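Long-range contact in Rho GTPase-activating protein 15 (PDB 3BYI), which switches off Rho-type GTPases such as RAC1 by stimulating conversion of their bound GTP to GDP: residues L24-P36 / L139-F151. Sequence-based numbering, arbitrary orientation.
Sequences LHKVCERENSTVP and LPPPNRDTMKVLF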
ATOM      1  N   LEU A  24      -6.056   8.773   3.923  1.00 46.87           N
ATOM      2  CA  LEU A  24      -4.949   9.176   3.046  1.00 44.71           C
ATOM      3  C   LEU A  24      -4.968  10.700   2.832  1.00 44.14           C
ATOM      4  O   LEU A  24      -3.946  11.351   2.859  1.00 45.90           O
ATOM      5  CB  LEU A  24      -5.049   8.425   1.696  1.00 45.54           C
ATOM      6  CG  LEU A  24      -3.932   8.699   0.662  1.00 43.55           C
ATOM      7  CD1 LEU A  24      -2.563   8.232   1.179  1.00 38.06           C
ATOM      8  CD2 LEU A  24      -4.282   8.097  -0.668  1.00 39.69           C
ATOM      9  N   HIS A  25      -6.162  11.260   2.678  1.00 47.59           N
ATOM     10  CA  HIS A  25      -6.345  12.679   2.368  1.00 47.84           C
ATOM     11  C   HIS A  25      -5.983  13.598   3.508  1.00 46.47           C
ATOM     12  O   HIS A  25      -5.459  14.684   3.274  1.00 44.08           O
ATOM     13  CB  HIS A  25      -7.769  12.940   1.916  1.00 44.37           C
ATOM     14  CG  HIS A  25      -8.112  12.218   0.646  1.00 52.03           C
ATOM     15  ND1 HIS A  25      -9.214  12.526  -0.117  1.00 54.56           N
ATOM     16  CD2 HIS A  25      -7.471  11.225  -0.009  1.00 54.31           C
ATOM     17  CE1 HIS A  25      -9.256  11.739  -1.172  1.00 54.27           C
ATOM     18  NE2 HIS A  25      -8.210  10.933  -1.127  1.00 49.76           N
ATOM     19  N   LYS A  26      -6.210  13.133   4.729  1.00 45.17           N
ATOM     20  CA  LYS A  26      -5.802  13.866   5.916  1.00 46.38           C
ATOM     21  C   LYS A  26      -4.308  13.745   6.158  1.00 45.71           C
ATOM     22  O   LYS A  26      -3.676  14.712   6.565  1.00 42.91           O
ATOM     23  CB  LYS A  26      -6.578  13.392   7.153  1.00 47.70           C
ATOM     24  CG  LYS A  26      -8.069  13.751   7.120  1.00 53.26           C
ATOM     25  CD  LYS A  26      -8.517  14.421   8.430  1.00 68.37           C
ATOM     26  N   VAL A  27      -3.734  12.555   5.929  1.00 45.22           N
ATOM     27  CA  VAL A  27      -2.275  12.396   6.113  1.00 45.08           C
ATOM     28  C   VAL A  27      -1.543  13.341   5.159  1.00 46.19           C
ATOM     29  O   VAL A  27      -0.626  14.071   5.565  1.00 47.03           O
ATOM     30  CB  VAL A  27      -1.807  10.943   5.929  1.00 46.80           C
ATOM     31  CG1 VAL A  27      -0.261  10.861   5.829  1.00 39.86           C
ATOM     32  CG2 VAL A  27      -2.389  10.063   7.071  1.00 39.76           C
ATOM     33  N   CYS A  28      -2.009  13.359   3.915  1.00 46.46           N
ATOM     34  CA  CYS A  28      -1.386  14.105   2.848  1.00 45.95           C
ATOM     35  C   CYS A  28      -1.609  15.582   3.031  1.00 46.59           C
ATOM     36  O   CYS A  28      -0.718  16.374   2.777  1.00 44.96           O
ATOM     37  CB  CYS A  28      -1.888  13.609   1.483  1.00 43.48           C
ATOM     38  SG  CYS A  28      -1.113  12.013   0.915  1.00 40.70           S
ATOM     39  N   GLU A  29      -2.780  15.968   3.534  1.00 50.34           N
ATOM     40  CA  GLU A  29      -3.076  17.396   3.729  1.00 46.31           C
ATOM     41  C   GLU A  29      -2.153  17.994   4.804  1.00 47.39           C
ATOM     42  O   GLU A  29      -1.653  19.148   4.688  1.00 45.42           O
ATOM     43  CB  GLU A  29      -4.540  17.561   4.115  1.00 49.06           C
ATOM     44  CG  GLU A  29      -5.101  19.016   4.086  1.00 60.42           C
ATOM     45  CD  GLU A  29      -5.421  19.509   2.657  1.00 66.48           C
ATOM     46  OE1 GLU A  29      -5.319  18.699   1.692  1.00 65.06           O
ATOM     47  OE2 GLU A  29      -5.770  20.709   2.519  1.00 74.51           O
ATOM     48  N   ARG A  30      -1.944  17.216   5.861  1.00 46.28           N
ATOM     49  CA  ARG A  30      -1.074  17.616   6.974  1.00 47.72           C
ATOM     50  C   ARG A  30       0.388  17.821   6.532  1.00 48.55           C
ATOM     51  O   ARG A  30       1.023  18.749   6.994  1.00 45.65           O
ATOM     52  CB  ARG A  30      -1.143  16.554   8.058  1.00 48.71           C
ATOM     53  CG  ARG A  30      -0.552  16.926   9.387  1.00 55.22           C
ATOM     54  CD  ARG A  30      -0.564  15.732  10.337  1.00 53.20           C
ATOM     55  NE  ARG A  30       0.128  16.020  11.599  1.00 55.76           N
ATOM     56  CZ  ARG A  30      -0.396  16.713  12.600  1.00 50.46           C
ATOM     57  NH1 ARG A  30      -1.620  17.222  12.492  1.00 63.95           N
ATOM     58  NH2 ARG A  30       0.306  16.917  13.714  1.00 52.66           N
ATOM     59  N   GLU A  31       0.891  16.956   5.638  1.00 48.40           N
ATOM     60  CA  GLU A  31       2.260  17.050   5.086  1.00 45.99           C
ATOM     61  C   GLU A  31       2.371  17.923   3.843  1.00 46.83           C
ATOM     62  O   GLU A  31       3.493  18.181   3.356  1.00 44.85           O
ATOM     63  CB  GLU A  31       2.776  15.684   4.668  1.00 44.62           C
ATOM     64  CG  GLU A  31       2.722  14.622   5.702  1.00 50.58           C
ATOM     65  CD  GLU A  31       3.127  13.266   5.148  1.00 50.85           C
ATOM     66  OE1 GLU A  31       3.165  13.081   3.903  1.00 49.25           O
ATOM     67  OE2 GLU A  31       3.432  12.397   5.980  1.00 57.38           O
ATOM     68  N   ASN A  32       1.223  18.362   3.325  1.00 46.31           N
ATOM     69  CA  ASN A  32       1.170  19.156   2.109  1.00 47.68           C
ATOM     70  C   ASN A  32       1.764  18.362   0.933  1.00 46.45           C
ATOM     71  O   ASN A  32       2.596  18.863   0.178  1.00 43.31           O
ATOM     72  CB  ASN A  32       1.883  20.490   2.318  1.00 46.90           C
ATOM     73  CG  ASN A  32       1.260  21.611   1.524  1.00 55.39           C
ATOM     74  OD1 ASN A  32       0.036  21.780   1.531  1.00 61.45           O
ATOM     75  ND2 ASN A  32       2.101  22.415   0.857  1.00 59.26           N
ATOM     76  N   SER A  33       1.307  17.116   0.815  1.00 46.56           N
ATOM     77  CA  SER A  33       1.840  16.123  -0.137  1.00 47.49           C
ATOM     78  C   SER A  33       0.676  15.445  -0.874  1.00 45.01           C
ATOM     79  O   SER A  33      -0.482  15.679  -0.559  1.00 43.06           O
ATOM     80  CB  SER A  33       2.673  15.062   0.599  1.00 47.59           C
ATOM     81  OG  SER A  33       1.885  14.235   1.444  1.00 48.53           O
ATOM     82  N   THR A  34       0.996  14.652  -1.884  1.00 44.21           N
ATOM     83  CA  THR A  34       0.049  13.705  -2.469  1.00 41.94           C
ATOM     84  C   THR A  34       0.533  12.281  -2.273  1.00 43.84           C
ATOM     85  O   THR A  34      -0.148  11.323  -2.647  1.00 45.58           O
ATOM     86  CB  THR A  34      -0.226  14.056  -3.940  1.00 42.96           C
ATOM     87  OG1 THR A  34       1.005  14.114  -4.658  1.00 45.23           O
ATOM     88  CG2 THR A  34      -0.919  15.479  -4.045  1.00 38.97           C
ATOM     89  N   VAL A  35       1.724  12.132  -1.687  1.00 43.79           N
ATOM     90  CA  VAL A  35       2.209  10.837  -1.256  1.00 43.15           C
ATOM     91  C   VAL A  35       2.749  10.928   0.165  1.00 43.39           C
ATOM     92  O   VAL A  35       3.608  11.744   0.434  1.00 44.57           O
ATOM     93  CB  VAL A  35       3.340  10.307  -2.170  1.00 45.27           C
ATOM     94  CG1 VAL A  35       3.653   8.880  -1.796  1.00 37.82           C
ATOM     95  CG2 VAL A  35       2.948  10.414  -3.636  1.00 39.67           C
ATOM     96  N   PRO A  36       2.242  10.097   1.084  1.00 44.25           N
ATOM     97  CA  PRO A  36       2.774  10.168   2.434  1.00 45.50           C
ATOM     98  C   PRO A  36       4.272   9.892   2.537  1.00 45.70           C
ATOM     99  O   PRO A  36       4.792   8.950   1.950  1.00 46.94           O
ATOM    100  CB  PRO A  36       1.995   9.083   3.186  1.00 45.06           C
ATOM    101  CG  PRO A  36       0.767   8.873   2.392  1.00 49.34           C
ATOM    102  CD  PRO A  36       1.159   9.106   0.971  1.00 43.85           C
ATOM    103  N   LEU A 139      -9.113   9.862 -10.123  1.00 43.66           N
ATOM    104  CA  LEU A 139      -8.893   9.747  -8.674  1.00 43.46           C
ATOM    105  C   LEU A 139      -8.453  11.048  -7.994  1.00 43.65           C
ATOM    106  O   LEU A 139      -7.910  11.948  -8.640  1.00 44.41           O
ATOM    107  CB  LEU A 139      -7.851   8.697  -8.381  1.00 41.88           C
ATOM    108  CG  LEU A 139      -8.199   7.241  -8.594  1.00 44.51           C
ATOM    109  CD1 LEU A 139      -6.892   6.476  -8.742  1.00 37.83           C
ATOM    110  CD2 LEU A 139      -9.060   6.703  -7.446  1.00 39.54           C
ATOM    111  N   PRO A 140      -8.661  11.147  -6.674  1.00 44.01           N
ATOM    112  CA  PRO A 140      -8.106  12.295  -5.988  1.00 44.16           C
ATOM    113  C   PRO A 140      -6.574  12.197  -6.059  1.00 43.20           C
ATOM    114  O   PRO A 140      -6.012  11.098  -5.981  1.00 41.17           O
ATOM    115  CB  PRO A 140      -8.613  12.129  -4.553  1.00 44.98           C
ATOM    116  CG  PRO A 140      -9.692  11.131  -4.621  1.00 42.16           C
ATOM    117  CD  PRO A 140      -9.344  10.240  -5.739  1.00 44.58           C
ATOM    118  N   PRO A 141      -5.894  13.323  -6.254  1.00 42.10           N
ATOM    119  CA  PRO A 141      -4.442  13.201  -6.489  1.00 43.67           C
ATOM    120  C   PRO A 141      -3.646  12.362  -5.461  1.00 42.25           C
ATOM    121  O   PRO A 141      -2.690  11.704  -5.843  1.00 43.61           O
ATOM    122  CB  PRO A 141      -3.960  14.662  -6.502  1.00 41.99           C
ATOM    123  CG  PRO A 141      -5.192  15.461  -6.833  1.00 42.68           C
ATOM    124  CD  PRO A 141      -6.360  14.718  -6.288  1.00 43.87           C
ATOM    125  N   PRO A 142      -4.006  12.417  -4.165  1.00 42.43           N
ATOM    126  CA  PRO A 142      -3.281  11.519  -3.270  1.00 43.33           C
ATOM    127  C   PRO A 142      -3.398  10.051  -3.610  1.00 43.01           C
ATOM    128  O   PRO A 142      -2.443   9.317  -3.414  1.00 43.99           O
ATOM    129  CB  PRO A 142      -3.891  11.822  -1.887  1.00 45.08           C
ATOM    130  CG  PRO A 142      -4.487  13.179  -2.025  1.00 40.09           C
ATOM    131  CD  PRO A 142      -4.963  13.266  -3.431  1.00 40.74           C
ATOM    132  N   ASN A 143      -4.540   9.619  -4.135  1.00 44.52           N
ATOM    133  CA  ASN A 143      -4.737   8.185  -4.454  1.00 44.15           C
ATOM    134  C   ASN A 143      -3.987   7.810  -5.728  1.00 40.40           C
ATOM    135  O   ASN A 143      -3.288   6.836  -5.762  1.00 40.15           O
ATOM    136  CB  ASN A 143      -6.242   7.844  -4.573  1.00 42.36           C
ATOM    137  CG  ASN A 143      -7.021   8.185  -3.319  1.00 45.94           C
ATOM    138  OD1 ASN A 143      -7.236   9.357  -3.004  1.00 39.99           O
ATOM    139  ND2 ASN A 143      -7.454   7.157  -2.593  1.00 40.10           N
ATOM    140  N   ARG A 144      -4.139   8.622  -6.764  1.00 42.97           N
ATOM    141  CA  ARG A 144      -3.387   8.460  -7.996  1.00 42.60           C
ATOM    142  C   ARG A 144      -1.865   8.531  -7.776  1.00 43.97           C
ATOM    143  O   ARG A 144      -1.137   7.700  -8.277  1.00 44.91           O
ATOM    144  CB  ARG A 144      -3.781   9.554  -8.991  1.00 43.81           C
ATOM    145  CG  ARG A 144      -2.850   9.579 -10.220  1.00 49.12           C
ATOM    146  CD  ARG A 144      -3.350  10.447 -11.349  1.00 45.25           C
ATOM    147  NE  ARG A 144      -3.451  11.824 -10.937  1.00 47.91           N
ATOM    148  CZ  ARG A 144      -4.575  12.439 -10.579  1.00 56.75           C
ATOM    149  NH1 ARG A 144      -5.758  11.825 -10.573  1.00 53.40           N
ATOM    150  NH2 ARG A 144      -4.504  13.696 -10.222  1.00 47.78           N
ATOM    151  N   ASP A 145      -1.380   9.580  -7.102  1.00 42.83           N
ATOM    152  CA  ASP A 145       0.051   9.743  -6.933  1.00 42.83           C
ATOM    153  C   ASP A 145       0.683   8.669  -6.048  1.00 42.38           C
ATOM    154  O   ASP A 145       1.819   8.259  -6.287  1.00 38.73           O
ATOM    155  CB  ASP A 145       0.397  11.115  -6.362  1.00 44.22           C
ATOM    156  CG  ASP A 145       0.104  12.235  -7.314  1.00 43.38           C
ATOM    157  OD1 ASP A 145      -0.254  11.986  -8.494  1.00 44.79           O
ATOM    158  OD2 ASP A 145       0.219  13.385  -6.858  1.00 48.20           O
ATOM    159  N   THR A 146      -0.037   8.250  -5.016  1.00 42.68           N
ATOM    160  CA  THR A 146       0.413   7.139  -4.158  1.00 42.98           C
ATOM    161  C   THR A 146       0.409   5.763  -4.915  1.00 44.99           C
ATOM    162  O   THR A 146       1.326   4.938  -4.762  1.00 44.77           O
ATOM    163  CB  THR A 146      -0.425   7.130  -2.871  1.00 39.19           C
ATOM    164  OG1 THR A 146      -0.228   8.385  -2.237  1.00 43.49           O
ATOM    165  CG2 THR A 146      -0.045   6.002  -1.861  1.00 39.96           C
ATOM    166  N   MET A 147      -0.607   5.536  -5.747  1.00 46.89           N
ATOM    167  CA  MET A 147      -0.602   4.373  -6.635  1.00 47.16           C
ATOM    168  C   MET A 147       0.583   4.378  -7.561  1.00 45.28           C
ATOM    169  O   MET A 147       1.231   3.359  -7.746  1.00 46.67           O
ATOM    170  CB  MET A 147      -1.865   4.335  -7.508  1.00 47.30           C
ATOM    171  CG  MET A 147      -3.100   3.854  -6.770  1.00 45.40           C
ATOM    172  SD  MET A 147      -4.480   3.796  -7.871  1.00 47.40           S
ATOM    173  CE  MET A 147      -5.858   3.769  -6.700  1.00 40.20           C
ATOM    174  N   LYS A 148       0.861   5.517  -8.181  1.00 44.87           N
ATOM    175  CA  LYS A 148       2.001   5.598  -9.102  1.00 45.48           C
ATOM    176  C   LYS A 148       3.319   5.262  -8.409  1.00 44.94           C
ATOM    177  O   LYS A 148       4.099   4.458  -8.900  1.00 45.53           O
ATOM    178  CB  LYS A 148       2.096   6.975  -9.726  1.00 47.02           C
ATOM    179  CG  LYS A 148       3.109   7.054 -10.857  1.00 43.12           C
ATOM    180  CD  LYS A 148       3.175   8.419 -11.467  1.00 48.24           C
ATOM    181  CE  LYS A 148       4.168   8.452 -12.650  1.00 52.78           C
ATOM    182  NZ  LYS A 148       3.758   9.523 -13.628  1.00 52.76           N
ATOM    183  N   VAL A 149       3.555   5.878  -7.258  1.00 44.59           N
ATOM    184  CA  VAL A 149       4.772   5.633  -6.500  1.00 43.81           C
ATOM    185  C   VAL A 149       4.854   4.136  -6.057  1.00 44.60           C
ATOM    186  O   VAL A 149       5.890   3.492  -6.231  1.00 46.55           O
ATOM    187  CB  VAL A 149       4.882   6.652  -5.313  1.00 43.27           C
ATOM    188  CG1 VAL A 149       5.858   6.206  -4.271  1.00 45.34           C
ATOM    189  CG2 VAL A 149       5.268   8.057  -5.815  1.00 43.05           C
ATOM    190  N   LEU A 150       3.779   3.587  -5.500  1.00 45.00           N
ATOM    191  CA  LEU A 150       3.807   2.208  -5.032  1.00 44.60           C
ATOM    192  C   LEU A 150       3.947   1.203  -6.198  1.00 43.48           C
ATOM    193  O   LEU A 150       4.813   0.362  -6.189  1.00 46.19           O
ATOM    194  CB  LEU A 150       2.578   1.903  -4.174  1.00 45.20           C
ATOM    195  CG  LEU A 150       2.452   0.465  -3.669  1.00 45.49           C
ATOM    196  CD1 LEU A 150       3.529   0.086  -2.661  1.00 37.99           C
ATOM    197  CD2 LEU A 150       1.083   0.283  -3.112  1.00 36.31           C
ATOM    198  N   PHE A 151       3.094   1.283  -7.204  1.00 45.47           N
ATOM    199  CA  PHE A 151       3.215   0.374  -8.341  1.00 44.51           C
ATOM    200  C   PHE A 151       4.541   0.529  -9.107  1.00 43.69           C
ATOM    201  O   PHE A 151       5.097  -0.444  -9.578  1.00 43.44           O
ATOM    202  CB  PHE A 151       2.000   0.502  -9.258  1.00 46.04           C
ATOM    203  CG  PHE A 151       0.761  -0.100  -8.658  1.00 47.02           C
ATOM    204  CD1 PHE A 151      -0.307   0.692  -8.267  1.00 48.21           C
ATOM    205  CD2 PHE A 151       0.692  -1.466  -8.457  1.00 48.86           C
ATOM    206  CE1 PHE A 151      -1.429   0.135  -7.693  1.00 46.05           C
ATOM    207  CE2 PHE A 151      -0.415  -2.038  -7.868  1.00 52.42           C
ATOM    208  CZ  PHE A 151      -1.480  -1.229  -7.482  1.00 44.11           C
TER
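In the all-helical RhoGAP domain, His25, Thr34 and Val35, from helix 24-31 and the loop after it, meet the proline-rich start of helix 141-159; the short segments 24-31 and 141-151 cross nearly perpendicularly, at 88° with axes 9.9 Å apart. His25 NE2 donates to Asn143 OD1 over 2.6 Å, the N-H pointing almost straight (162°) at a lone pair in the carbonyl plane. The oxygen sits at the ring edge, close to the imidazole plane, while the amide plane is turned nearly perpendicular to that of the ring. Pro140 lies obliquely to the same ring, its CB 3.5 Å from His25 CE1, and Pro142 approaches near CD2. With an alanine here instead of His25, Asn143 OD1 would probably lose this donor and a gap would open beside Pro140. The preceding residue, Leu24, extends with CG anti to its amide nitrogen (chi1 -178°), bringing CD2 within 3.9 Å of Pro142 CB, where Cys28 SG, one turn later, adds a second apolar contact.

Beyond the Schellman motif that closes helix 24-31 at Asn32, the chain returns to helix 141-159. Thr34 OG1 is modelled only 2.4 Å from Asp145 OD2, as donor to it; the pairing is plausible, but a distance this short is doubtful in detail. Thr34 O receives a CA-H...O contact from Pro142 CA, 3.2 Å away, and lies 3.0 Å from Thr146 OG1, whose proton may instead serve Pro142 O within its own helix. Val35 CG2 packs against the backbone of Asp145 and reaches Val149 CG2 at 4.0 Å.

Around this junction, Asn143 ND2 bonds to Leu107 O, so both ends of the amide are held. Helix 89-102 supplies Phe99 against Pro36 and Phe100 against Thr146, and helix 37-49 meets Val35 through Lys40 and Val149 through Ile43.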